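Local coordinates for endoglucanase (Cryptopygus antarcticus, PDB 5H4U), which hydrolyses internal beta-1,4-glucosidic linkages in carboxymethylcellulose, lichenan and barley beta-glucan, releasing mainly cellobiose, cellotriose and cellotetraose from carboxymethylcellulose, at residues G22-Y27 with M109-T114; T114-Q119 with D198-K203. All blocks are in the same frame, centred on the assembly; numbering follows the deposited sequence.

Contact 1: residues G22-Y27 with M109-T114; sequences GVTTRY and MTFTNT
Thr24 alone carries the 22-27 side of this small, buried contact, meeting Met109 and Phe111 through its methyl group. Ahead of it, Gly22 pairs through the backbone with Met202, and Val23 with Asn135 and Phe137. At Thr24 the side chain turns toward 109-114. OG1 lies between the backbone N and the carbonyl carbon (chi1 63°) and CG2 anti to that carbon, which sends hydroxyl and methyl to different partners. The methyl meets that of Met109 tip to tip, Thr24 CG2 lying 3.8 Å from Met109 CE; a bend at chi3 (-138°) sets CE at this spot. The same Thr24 CG2 sits at the edge of the Phe111 ring, near its plane, 4.5 Å from Phe111 CE1. The hydroxyl, Thr24 OG1, probably hydrogen-bonds to Pro200 O. Beyond it, Thr25 pairs by backbone bonds with Phe137 and Leu139, and Arg26 makes a salt bridge to Asp198. Strands 19-27 and 106-111 are not direct neighbours in the sheet: strand 201-207 runs antiparallel to both, and its Met202 touches Thr24 and Met109, while strand 135-140 pairs in parallel with 19-27 on its other edge, within the double-psi beta-barrel fold of glycosyl hydrolase family 45.

Contact 2: residues T114-Q119 with D198-K203; sequences TAISGQ and DNPSMK
Pro200 is the close-packed centre of this contact, with Thr114 and Ile116 both lying against its ring. Thr114 CG2 comes to 3.7 Å from Pro200 CB and equally near Pro200 CA, the threonine crossing the proline at a slant. Ile116 reaches the next ring carbon with the end of its longer branch: Ile116 CD1 is 3.9 Å from Pro200 CG, with CD1 anti to CA about the CB–CG1 bond (chi2 178°), which holds the branch out at full length. Phe111 touches both Ile116 and Pro200, closing the apolar patch. The outer side is looser. The side chain of exposed Asp198 sets out away from the loop, offering the threonine methyl just its backbone, with Thr114 CG2 4.0 Å from Asp198 O; its OD1 forms a salt bridge with Arg26 NH1. What shapes the loop is internal: Thr114 OG1 accepts Ile116 N at 3.0 Å and 170° in an ST turn, while a type I turn from Thr114 to Ser117 runs into a type II turn from Ile116 to Gln119. A valine in place of Thr114 would probably leave Ile116 N without its side-chain acceptor and the first turn less firmly set. No hydrogen bond crosses between the two segments, which implies that apolar packing holds them together, while their polar groups fold the loop or bond to neighbouring residues.

Overall arrangement
Contact 1 is the more interior: all three of its touching residues are buried, and its Thr24 side chain lies about 7 Å from that of Asp138, the inferred proton donor. Contact 2 lies farther out, its centre about 17 Å from the chain centre, and grades from buried Pro200 and Ile116 to exposed Asp198. Both are apolar across their segments, but contact 1 spans two strands separated by 201-207, whereas contact 2 packs the connection between strands 106-111 and 120-128 onto the approach to 201-207. Their centres are about 5 Å apart, and they share Thr114. Besides the Thr24 hydroxyl's bond to Pro200, a probable hydrogen bond between Asn113 OD1 and Ser201 N ties them together.

Contact 1: residues G22-Y27 with M109-T114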
loop_
_atom_site.group_PDB
_atom_site.type_symbol
_atom_site.label_atom_id
_atom_site.label_comp_id
_atom_site.label_asym_id
_atom_site.label_seq_id
_atom_site.Cartn_x
_atom_site.Cartn_y
_atom_site.Cartn_z
ATOM N N GLY A 22 13.225 1.882 10.144
ATOM C CA GLY A 22 13.043 1.100 8.939
ATOM C C GLY A 22 13.262 1.923 7.693
ATOM O O GLY A 22 13.466 3.141 7.736
ATOM N N VAL A 23 13.191 1.221 6.572
ATOM C CA VAL A 23 13.287 1.843 5.265
ATOM C C VAL A 23 11.967 1.635 4.527
ATOM O O VAL A 23 11.176 0.746 4.853
ATOM C CB VAL A 23 14.469 1.251 4.467
ATOM C CG1 VAL A 23 15.779 1.476 5.213
ATOM C CG2 VAL A 23 14.256 -0.235 4.253
ATOM N N THR A 24 11.714 2.486 3.537
ATOM C CA THR A 24 10.474 2.415 2.772
ATOM C C THR A 24 10.793 2.291 1.286
ATOM O O THR A 24 11.935 2.460 0.859
ATOM C CB THR A 24 9.556 3.623 3.062
ATOM O OG1 THR A 24 10.184 4.846 2.655
ATOM C CG2 THR A 24 9.190 3.682 4.561
ATOM N N THR A 25 9.782 1.931 0.500
ATOM C CA THR A 25 9.844 1.986 -0.954
ATOM C C THR A 25 8.487 2.473 -1.434
ATOM O O THR A 25 7.596 2.730 -0.628
ATOM C CB THR A 25 10.206 0.615 -1.564
ATOM O OG1 THR A 25 9.321 -0.388 -1.058
ATOM C CG2 THR A 25 11.651 0.214 -1.255
ATOM N N ARG A 26 8.308 2.600 -2.745
ATOM C CA ARG A 26 6.994 2.930 -3.285
ATOM C C ARG A 26 6.599 1.931 -4.362
ATOM O O ARG A 26 7.433 1.499 -5.159
ATOM C CB ARG A 26 6.963 4.360 -3.833
ATOM C CG ARG A 26 7.991 4.662 -4.847
ATOM C CD ARG A 26 8.035 6.118 -5.179
ATOM N NE ARG A 26 8.918 6.341 -6.311
ATOM C CZ ARG A 26 10.226 6.545 -6.207
ATOM N NH1 ARG A 26 10.815 6.545 -5.015
ATOM N NH2 ARG A 26 10.952 6.709 -7.305
ATOM N N TYR A 27 5.316 1.597 -4.425
ATOM C CA TYR A 27 4.940 0.599 -5.412
ATOM C C TYR A 27 3.439 0.571 -5.586
ATOM O O TYR A 27 2.693 0.953 -4.691
ATOM C CB TYR A 27 5.445 -0.796 -5.013
ATOM C CG TYR A 27 4.486 -1.643 -4.204
ATOM C CD1 TYR A 27 4.336 -1.445 -2.836
ATOM C CD2 TYR A 27 3.767 -2.684 -4.800
ATOM C CE1 TYR A 27 3.473 -2.239 -2.083
ATOM C CE2 TYR A 27 2.896 -3.473 -4.063
ATOM C CZ TYR A 27 2.754 -3.248 -2.705
ATOM O OH TYR A 27 1.890 -4.035 -1.980
ATOM N N MET A 109 4.552 6.216 11.431
ATOM C CA MET A 109 5.969 6.412 11.204
ATOM C C MET A 109 6.275 7.896 11.075
ATOM O O MET A 109 5.477 8.670 10.521
ATOM C CB MET A 109 6.451 5.609 9.948
ATOM C CG MET A 109 5.573 5.648 8.650
ATOM S SD MET A 109 6.013 4.332 7.417
ATOM C CE MET A 109 5.957 5.165 5.875
ATOM N N THR A 110 7.416 8.283 11.633
ATOM C CA THR A 110 7.985 9.603 11.447
ATOM C C THR A 110 9.124 9.456 10.453
ATOM O O THR A 110 10.071 8.695 10.686
ATOM C CB THR A 110 8.505 10.203 12.750
ATOM O OG1 THR A 110 7.453 10.218 13.714
ATOM C CG2 THR A 110 8.961 11.641 12.510
ATOM N N PHE A 111 9.008 10.149 9.329
ATOM C CA PHE A 111 10.069 10.094 8.347
ATOM C C PHE A 111 11.316 10.762 8.888
ATOM O O PHE A 111 11.251 11.773 9.597
ATOM C CB PHE A 111 9.605 10.706 7.039
ATOM C CG PHE A 111 8.543 9.897 6.403
ATOM C CD1 PHE A 111 8.850 8.659 5.881
ATOM C CD2 PHE A 111 7.240 10.330 6.393
ATOM C CE1 PHE A 111 7.891 7.897 5.322
ATOM C CE2 PHE A 111 6.279 9.579 5.839
ATOM C CZ PHE A 111 6.597 8.354 5.291
ATOM N N THR A 112 12.456 10.165 8.565
ATOM C CA THR A 112 13.713 10.503 9.200
ATOM C C THR A 112 14.733 11.171 8.274
ATOM O O THR A 112 15.690 11.759 8.766
ATOM C CB THR A 112 14.279 9.207 9.833
ATOM O OG1 THR A 112 13.662 8.990 11.083
ATOM C CG2 THR A 112 15.745 9.226 10.039
ATOM N N ASN A 113 14.526 11.189 6.960
ATOM C CA ASN A 113 15.641 11.670 6.153
ATOM C C ASN A 113 15.353 12.306 4.796
ATOM O O ASN A 113 16.327 12.562 4.073
ATOM C CB ASN A 113 16.659 10.561 5.891
ATOM C CG ASN A 113 16.200 9.592 4.842
ATOM O OD1 ASN A 113 15.020 9.306 4.708
ATOM N ND2 ASN A 113 17.123 9.136 4.040
ATOM N N THR A 114 14.133 12.565 4.361
ATOM C CA THR A 114 14.189 13.273 3.078
ATOM C C THR A 114 13.662 14.690 3.201
ATOM O O THR A 114 13.731 15.310 4.261
ATOM C CB THR A 114 13.395 12.576 1.978
ATOM O OG1 THR A 114 12.005 12.568 2.328
ATOM C CG2 THR A 114 13.928 11.149 1.720
#

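Contact 2: residues T114-Q119 with D198-K203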
loop_
_atom_site.group_PDB
_atom_site.type_symbol
_atom_site.label_atom_id
_atom_site.label_comp_id
_atom_site.label_asym_id
_atom_site.label_seq_id
_atom_site.Cartn_x
_atom_site.Cartn_y
_atom_site.Cartn_z
ATOM N N THR A 114 14.133 12.565 4.361
ATOM C CA THR A 114 14.189 13.273 3.078
ATOM C C THR A 114 13.662 14.690 3.201
ATOM O O THR A 114 13.731 15.310 4.261
ATOM C CB THR A 114 13.395 12.576 1.978
ATOM O OG1 THR A 114 12.005 12.568 2.328
ATOM C CG2 THR A 114 13.928 11.149 1.720
ATOM N N ALA A 115 13.165 15.230 2.104
ATOM C CA ALA A 115 12.455 16.489 2.212
ATOM C C ALA A 115 11.203 16.355 3.076
ATOM O O ALA A 115 10.655 17.375 3.498
ATOM C CB ALA A 115 12.109 17.014 0.821
ATOM N N ILE A 116 10.719 15.135 3.319
ATOM C CA ILE A 116 9.556 14.914 4.180
ATOM C C ILE A 116 9.973 14.481 5.590
ATOM O O ILE A 116 9.158 13.936 6.338
ATOM C CB ILE A 116 8.564 13.917 3.562
ATOM C CG1 ILE A 116 9.162 12.520 3.478
ATOM C CG2 ILE A 116 8.176 14.370 2.193
ATOM C CD1 ILE A 116 8.219 11.479 2.932
ATOM N N SER A 117 11.245 14.683 5.946
ATOM C CA SER A 117 11.741 14.410 7.295
ATOM C C SER A 117 10.928 15.160 8.342
ATOM O O SER A 117 10.665 16.355 8.195
ATOM C CB SER A 117 13.208 14.806 7.401
ATOM O OG SER A 117 13.759 14.380 8.632
ATOM N N GLY A 118 10.515 14.450 9.385
ATOM C CA GLY A 118 9.681 15.018 10.409
ATOM C C GLY A 118 8.203 14.792 10.203
ATOM O O GLY A 118 7.431 14.911 11.165
ATOM N N GLN A 119 7.788 14.486 8.976
ATOM C CA GLN A 119 6.389 14.259 8.675
ATOM C C GLN A 119 5.959 12.870 9.132
ATOM O O GLN A 119 6.769 11.955 9.311
ATOM C CB GLN A 119 6.104 14.435 7.175
ATOM C CG GLN A 119 6.459 15.799 6.610
ATOM C CD GLN A 119 6.105 15.944 5.127
ATOM O OE1 GLN A 119 5.170 15.311 4.636
ATOM N NE2 GLN A 119 6.851 16.788 4.411
ATOM N N ASP A 198 12.486 10.044 -2.122
ATOM C CA ASP A 198 13.050 8.808 -2.662
ATOM C C ASP A 198 13.465 7.906 -1.506
ATOM O O ASP A 198 14.486 8.154 -0.856
ATOM C CB ASP A 198 14.228 9.143 -3.570
ATOM C CG ASP A 198 14.627 8.007 -4.452
ATOM O OD1 ASP A 198 13.847 7.029 -4.588
ATOM O OD2 ASP A 198 15.723 8.104 -5.038
ATOM N N ASN A 199 12.692 6.852 -1.256
ATOM C CA ASN A 199 12.977 5.894 -0.191
ATOM C C ASN A 199 13.252 6.600 1.129
ATOM O O ASN A 199 14.365 6.513 1.658
ATOM C CB ASN A 199 14.158 4.994 -0.530
ATOM C CG ASN A 199 13.959 4.176 -1.750
ATOM O OD1 ASN A 199 12.845 3.998 -2.222
ATOM N ND2 ASN A 199 15.052 3.605 -2.251
ATOM N N PRO A 200 12.289 7.331 1.675
ATOM C CA PRO A 200 12.549 7.989 2.956
ATOM C C PRO A 200 12.656 6.920 4.012
ATOM O O PRO A 200 11.915 5.943 4.018
ATOM C CB PRO A 200 11.328 8.889 3.150
ATOM C CG PRO A 200 10.254 8.226 2.367
ATOM C CD PRO A 200 10.951 7.666 1.165
ATOM N N SER A 201 13.657 7.075 4.874
ATOM C CA SER A 201 13.786 6.269 6.071
ATOM C C SER A 201 12.875 6.806 7.174
ATOM O O SER A 201 12.426 7.958 7.132
ATOM C CB SER A 201 15.232 6.283 6.522
ATOM O OG SER A 201 16.027 5.783 5.477
ATOM N N MET A 202 12.631 5.984 8.193
ATOM C CA MET A 202 11.721 6.454 9.225
ATOM C C MET A 202 11.993 5.694 10.514
ATOM O O MET A 202 12.734 4.710 10.533
ATOM C CB MET A 202 10.260 6.317 8.770
ATOM C CG MET A 202 9.787 4.926 8.313
ATOM S SD MET A 202 9.820 3.781 9.668
ATOM C CE MET A 202 9.329 2.299 8.930
ATOM N N LYS A 203 11.369 6.170 11.587
ATOM C CA LYS A 203 11.122 5.392 12.786
ATOM C C LYS A 203 9.616 5.171 12.885
ATOM O O LYS A 203 8.838 5.984 12.398
ATOM C CB LYS A 203 11.681 6.100 14.030
ATOM C CG LYS A 203 11.310 7.560 14.101
ATOM C CD LYS A 203 11.804 8.287 15.358
ATOM C CE LYS A 203 11.694 9.826 15.181
ATOM N NZ LYS A 203 10.613 10.485 16.026
#